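Local structure of histidine acid phosphatase (Bifidobacterium longum subsp. infantis, 6RXD) at residues K183-N195 and K201-Q215. The protein probably hydrolyses phosphate groups from inositol polyphosphates such as phytate, and from 2,3-bisphosphoglycerate, as a histidine acid phosphatase of the MINPP1 subfamily. Numbering follows the deposited sequence.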
loop_
_atom_site.group_PDB
_atom_site.type_symbol
_atom_site.label_atom_id
_atom_site.label_comp_id
_atom_site.label_asym_id
_atom_site.label_seq_id
_atom_site.Cartn_x
_atom_site.Cartn_y
_atom_site.Cartn_z
ATOM N N LYS A 183 15.773 4.748 -10.086
ATOM C CA LYS A 183 15.715 4.220 -8.727
ATOM C C LYS A 183 15.986 5.337 -7.719
ATOM O O LYS A 183 16.983 6.063 -7.832
ATOM C CB LYS A 183 16.719 3.071 -8.568
ATOM C CG LYS A 183 16.328 1.823 -9.350
ATOM C CD LYS A 183 17.264 0.647 -9.064
ATOM C CE LYS A 183 18.654 0.872 -9.646
ATOM N NZ LYS A 183 19.461 -0.388 -9.577
ATOM N N ASN A 184 15.076 5.506 -6.762
ATOM C CA ASN A 184 15.249 6.516 -5.718
ATOM C C ASN A 184 14.838 5.974 -4.354
ATOM O O ASN A 184 13.795 6.347 -3.814
ATOM C CB ASN A 184 14.439 7.779 -6.042
ATOM C CG ASN A 184 14.908 8.990 -5.265
ATOM O OD1 ASN A 184 15.602 8.864 -4.249
ATOM N ND2 ASN A 184 14.530 10.173 -5.732
ATOM N N PRO A 185 15.668 5.100 -3.775
ATOM C CA PRO A 185 15.252 4.478 -2.516
ATOM C C PRO A 185 15.368 5.420 -1.314
ATOM O O PRO A 185 14.882 5.061 -0.241
ATOM C CB PRO A 185 16.224 3.296 -2.384
ATOM C CG PRO A 185 17.428 3.710 -3.156
ATOM C CD PRO A 185 16.893 4.488 -4.319
ATOM N N ASP A 186 15.980 6.594 -1.474
ATOM C CA ASP A 186 16.024 7.551 -0.374
ATOM C C ASP A 186 14.655 8.171 -0.155
ATOM O O ASP A 186 14.299 8.536 0.962
ATOM C CB ASP A 186 17.041 8.663 -0.634
ATOM C CG ASP A 186 18.470 8.162 -0.610
ATOM O OD1 ASP A 186 18.684 7.003 -0.201
ATOM O OD2 ASP A 186 19.376 8.940 -0.988
ATOM N N THR A 187 13.881 8.285 -1.223
ATOM C CA THR A 187 12.544 8.862 -1.075
ATOM C C THR A 187 11.444 7.814 -1.155
ATOM O O THR A 187 10.319 8.079 -0.750
ATOM C CB THR A 187 12.254 9.941 -2.130
ATOM O OG1 THR A 187 12.244 9.343 -3.427
ATOM C CG2 THR A 187 13.298 11.061 -2.086
ATOM N N LEU A 188 11.758 6.634 -1.684
ATOM C CA LEU A 188 10.740 5.613 -1.880
ATOM C C LEU A 188 11.025 4.299 -1.148
ATOM O O LEU A 188 10.281 3.329 -1.293
ATOM C CB LEU A 188 10.536 5.349 -3.375
ATOM C CG LEU A 188 10.209 6.595 -4.216
ATOM C CD1 LEU A 188 10.214 6.256 -5.705
ATOM C CD2 LEU A 188 8.854 7.176 -3.820
ATOM N N TYR A 189 12.097 4.272 -0.366
ATOM C CA TYR A 189 12.392 3.115 0.476
ATOM C C TYR A 189 13.176 3.595 1.693
ATOM O O TYR A 189 14.195 3.013 2.066
ATOM C CB TYR A 189 13.194 2.077 -0.311
ATOM C CG TYR A 189 12.882 0.633 0.028
ATOM C CD1 TYR A 189 13.751 -0.123 0.816
ATOM C CD2 TYR A 189 11.737 0.018 -0.459
ATOM C CE1 TYR A 189 13.476 -1.449 1.108
ATOM C CE2 TYR A 189 11.451 -1.313 -0.170
ATOM C CZ TYR A 189 12.329 -2.037 0.607
ATOM O OH TYR A 189 12.047 -3.349 0.899
ATOM N N PHE A 190 12.679 4.665 2.313
ATOM C CA PHE A 190 13.390 5.335 3.400
ATOM C C PHE A 190 13.342 4.569 4.711
ATOM O O PHE A 190 13.991 4.959 5.684
ATOM C CB PHE A 190 12.834 6.759 3.611
ATOM C CG PHE A 190 11.327 6.845 3.550
ATOM C CD1 PHE A 190 10.531 6.300 4.565
ATOM C CD2 PHE A 190 10.709 7.475 2.482
ATOM C CE1 PHE A 190 9.134 6.375 4.498
ATOM C CE2 PHE A 190 9.318 7.550 2.407
ATOM C CZ PHE A 190 8.534 7.002 3.419
ATOM N N HIS A 191 12.588 3.475 4.737
ATOM C CA HIS A 191 12.317 2.763 5.983
ATOM C C HIS A 191 13.361 1.681 6.270
ATOM O O HIS A 191 13.361 1.085 7.343
ATOM C CB HIS A 191 10.903 2.168 5.959
ATOM C CG HIS A 191 10.680 1.202 4.835
ATOM N ND1 HIS A 191 10.620 1.593 3.516
ATOM C CD2 HIS A 191 10.540 -0.144 4.843
ATOM C CE1 HIS A 191 10.433 0.522 2.754
ATOM N NE2 HIS A 191 10.385 -0.541 3.535
ATOM N N LYS A 192 14.252 1.437 5.314
ATOM C CA LYS A 192 15.270 0.386 5.481
ATOM C C LYS A 192 16.618 0.821 4.978
ATOM O O LYS A 192 16.715 1.601 4.034
ATOM C CB LYS A 192 14.865 -0.887 4.738
ATOM C CG LYS A 192 13.861 -1.732 5.482
ATOM C CD LYS A 192 13.517 -2.985 4.708
ATOM C CE LYS A 192 12.525 -3.839 5.480
ATOM N NZ LYS A 192 11.855 -4.832 4.595
ATOM N N VAL A 193 17.668 0.290 5.598
ATOM C CA VAL A 193 19.021 0.569 5.144
ATOM C C VAL A 193 19.295 -0.161 3.836
ATOM O O VAL A 193 19.922 0.384 2.922
ATOM C CB VAL A 193 20.057 0.184 6.219
ATOM C CG1 VAL A 193 21.475 0.150 5.634
ATOM C CG2 VAL A 193 19.986 1.157 7.391
ATOM N N GLN A 194 18.803 -1.393 3.744
ATOM C CA GLN A 194 18.997 -2.209 2.553
ATOM C C GLN A 194 18.020 -1.823 1.449
ATOM O O GLN A 194 16.805 -1.962 1.613
ATOM C CB GLN A 194 18.821 -3.695 2.888
ATOM C CG GLN A 194 19.805 -4.232 3.918
ATOM C CD GLN A 194 19.579 -3.679 5.313
ATOM O OE1 GLN A 194 18.443 -3.397 5.710
ATOM N NE2 GLN A 194 20.669 -3.506 6.064
ATOM N N ASN A 195 18.557 -1.350 0.325
ATOM C CA ASN A 195 17.751 -0.990 -0.834
ATOM C C ASN A 195 17.323 -2.222 -1.611
ATOM O O ASN A 195 18.024 -3.237 -1.603
ATOM C CB ASN A 195 18.540 -0.044 -1.749
ATOM C CG ASN A 195 18.892 1.255 -1.069
ATOM O OD1 ASN A 195 18.120 1.762 -0.257
ATOM N ND2 ASN A 195 20.061 1.806 -1.395
ATOM N N LYS A 201 22.092 1.985 1.840
ATOM C CA LYS A 201 22.332 3.382 2.166
ATOM C C LYS A 201 23.686 3.515 2.858
ATOM O O LYS A 201 24.130 2.593 3.547
ATOM C CB LYS A 201 21.189 3.938 3.016
ATOM C CG LYS A 201 19.856 3.925 2.267
ATOM C CD LYS A 201 18.707 4.358 3.145
ATOM C CE LYS A 201 17.413 4.459 2.326
ATOM N NZ LYS A 201 16.940 3.137 1.798
ATOM N N VAL A 202 24.350 4.647 2.640
ATOM C CA VAL A 202 25.739 4.833 3.064
ATOM C C VAL A 202 25.805 5.403 4.471
ATOM O O VAL A 202 25.228 6.456 4.730
ATOM C CB VAL A 202 26.461 5.792 2.103
ATOM C CG1 VAL A 202 27.858 6.135 2.620
ATOM C CG2 VAL A 202 26.540 5.175 0.721
ATOM N N PRO A 203 26.512 4.713 5.388
ATOM C CA PRO A 203 26.602 5.219 6.765
ATOM C C PRO A 203 27.152 6.636 6.797
ATOM O O PRO A 203 28.062 6.953 6.025
ATOM C CB PRO A 203 27.580 4.251 7.429
ATOM C CG PRO A 203 27.425 2.969 6.651
ATOM C CD PRO A 203 27.188 3.412 5.230
ATOM N N GLY A 204 26.593 7.480 7.657
ATOM C CA GLY A 204 27.025 8.864 7.742
ATOM C C GLY A 204 26.187 9.828 6.920
ATOM O O GLY A 204 26.329 11.044 7.049
ATOM N N THR A 205 25.324 9.280 6.067
ATOM C CA THR A 205 24.383 10.083 5.294
ATOM C C THR A 205 23.069 10.181 6.052
ATOM O O THR A 205 22.770 9.341 6.910
ATOM C CB THR A 205 24.099 9.469 3.910
ATOM O OG1 THR A 205 23.513 8.168 4.069
ATOM C CG2 THR A 205 25.387 9.353 3.102
ATOM N N LYS A 206 22.284 11.202 5.731
ATOM C CA LYS A 206 20.975 11.372 6.342
ATOM C C LYS A 206 20.084 10.162 6.084
ATOM O O LYS A 206 19.408 9.679 6.990
ATOM C CB LYS A 206 20.308 12.645 5.825
ATOM C CG LYS A 206 18.958 12.905 6.441
ATOM C CD LYS A 206 18.694 14.390 6.564
ATOM C CE LYS A 206 17.476 14.639 7.420
ATOM N NZ LYS A 206 17.512 13.804 8.655
ATOM N N ALA A 207 20.094 9.665 4.852
ATOM C CA ALA A 207 19.226 8.543 4.499
ATOM C C ALA A 207 19.511 7.323 5.378
ATOM O O ALA A 207 18.587 6.654 5.843
ATOM C CB ALA A 207 19.357 8.192 3.026
ATOM N N TYR A 208 20.790 7.047 5.622
ATOM C CA TYR A 208 21.156 5.903 6.449
ATOM C C TYR A 208 20.620 6.046 7.869
ATOM O O TYR A 208 20.041 5.104 8.415
ATOM C CB TYR A 208 22.677 5.735 6.480
ATOM C CG TYR A 208 23.135 4.588 7.359
ATOM C CD1 TYR A 208 23.276 3.310 6.841
ATOM C CD2 TYR A 208 23.423 4.784 8.701
ATOM C CE1 TYR A 208 23.693 2.255 7.636
ATOM C CE2 TYR A 208 23.837 3.730 9.508
ATOM C CZ TYR A 208 23.974 2.475 8.966
ATOM O OH TYR A 208 24.390 1.430 9.766
ATOM N N ASP A 209 20.821 7.217 8.472
ATOM C CA ASP A 209 20.416 7.428 9.856
ATOM C C ASP A 209 18.903 7.353 10.011
ATOM O O ASP A 209 18.398 6.797 10.983
ATOM C CB ASP A 209 20.940 8.768 10.382
ATOM C CG ASP A 209 22.408 8.697 10.792
ATOM O OD1 ASP A 209 22.884 7.594 11.145
ATOM O OD2 ASP A 209 23.086 9.744 10.755
ATOM N N ILE A 210 18.183 7.915 9.047
ATOM C CA ILE A 210 16.723 7.872 9.082
ATOM C C ILE A 210 16.229 6.434 9.142
ATOM O O ILE A 210 15.413 6.084 9.990
ATOM C CB ILE A 210 16.120 8.584 7.862
ATOM C CG1 ILE A 210 16.308 10.099 7.999
ATOM C CG2 ILE A 210 14.627 8.248 7.708
ATOM C CD1 ILE A 210 15.932 10.876 6.770
ATOM N N ALA A 211 16.752 5.590 8.259
ATOM C CA ALA A 211 16.332 4.200 8.192
ATOM C C ALA A 211 16.817 3.402 9.394
ATOM O O ALA A 211 16.061 2.631 9.980
ATOM C CB ALA A 211 16.825 3.565 6.912
ATOM N N ASN A 212 18.091 3.569 9.748
ATOM C CA ASN A 212 18.673 2.806 10.844
ATOM C C ASN A 212 18.053 3.140 12.203
ATOM O O ASN A 212 17.734 2.236 12.987
ATOM C CB ASN A 212 20.185 3.032 10.893
ATOM C CG ASN A 212 20.896 2.012 11.754
ATOM O OD1 ASN A 212 20.707 0.812 11.592
ATOM N ND2 ASN A 212 21.710 2.489 12.685
ATOM N N ASN A 213 17.897 4.430 12.487
ATOM C CA ASN A 213 17.281 4.844 13.745
ATOM C C ASN A 213 15.845 4.337 13.831
ATOM O O ASN A 213 15.400 3.910 14.890
ATOM C CB ASN A 213 17.326 6.360 13.927
ATOM C CG ASN A 213 18.745 6.890 14.056
ATOM O OD1 ASN A 213 19.689 6.114 14.200
ATOM N ND2 ASN A 213 18.899 8.206 13.993
ATOM N N TYR A 214 15.135 4.345 12.707
ATOM C CA TYR A 214 13.765 3.836 12.699
ATOM C C TYR A 214 13.702 2.326 12.963
ATOM O O TYR A 214 12.898 1.871 13.780
ATOM C CB TYR A 214 13.054 4.191 11.383
ATOM C CG TYR A 214 11.791 3.380 11.152
ATOM C CD1 TYR A 214 10.584 3.745 11.741
ATOM C CD2 TYR A 214 11.812 2.246 10.345
ATOM C CE1 TYR A 214 9.420 2.993 11.531
ATOM C CE2 TYR A 214 10.675 1.485 10.144
ATOM C CZ TYR A 214 9.480 1.865 10.741
ATOM O OH TYR A 214 8.356 1.101 10.537
ATOM N N GLN A 215 14.533 1.547 12.279
ATOM C CA GLN A 215 14.524 0.099 12.500
ATOM C C GLN A 215 14.899 -0.251 13.942
ATOM O O GLN A 215 14.294 -1.142 14.545
ATOM C CB GLN A 215 15.438 -0.620 11.500
ATOM C CG GLN A 215 14.915 -0.577 10.062
ATOM C CD GLN A 215 13.638 -1.377 9.875
ATOM O OE1 GLN A 215 13.359 -2.305 10.635
ATOM N NE2 GLN A 215 12.857 -1.022 8.858
HETATM O O HOH W 1 16.144 6.608 4.693
#
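Lys201 reaches from the loop before helix 206-220 into the type I beta turn Tyr189-Lys192, joining that helix to the segment that follows strand 181-183 of the histidine phosphatase sheet. Its chain runs extended to CE and bends only at the last torsion, which brings NZ to Lys192 O and Asn195 OD1, each 2.7 Å from NZ and met nearly head-on. A third strong acceptor, Tyr189 O, lies 2.8 Å from NZ, approached from 39° above the carbonyl plane. Asp186 OD1 lies 4.7 Å from NZ, so neutral oxygens rather than a salt bridge hold the buried, probably charged, ammonium group. A methionine in its place would probably leave these inward-turned oxygens without their shared donor and the loop freer to shift. Lys201 N also donates to Val193 O at 2.9 Å. Alongside, Ala211 CB packs 3.4 Å from Phe190 O, while Val193 CG1, anti to the backbone N, meets Tyr208 CE1 at 3.7 Å, and CG2 touches the same ring as well as Ala211 CB and Asn212. A water bridges Phe190 O and Ala207 O, donating to both. Farther along the helix, Gln215, bent at chi2, directs NE2 to His191 O at 2.6 Å, the acceptor only 4° out of the amide plane.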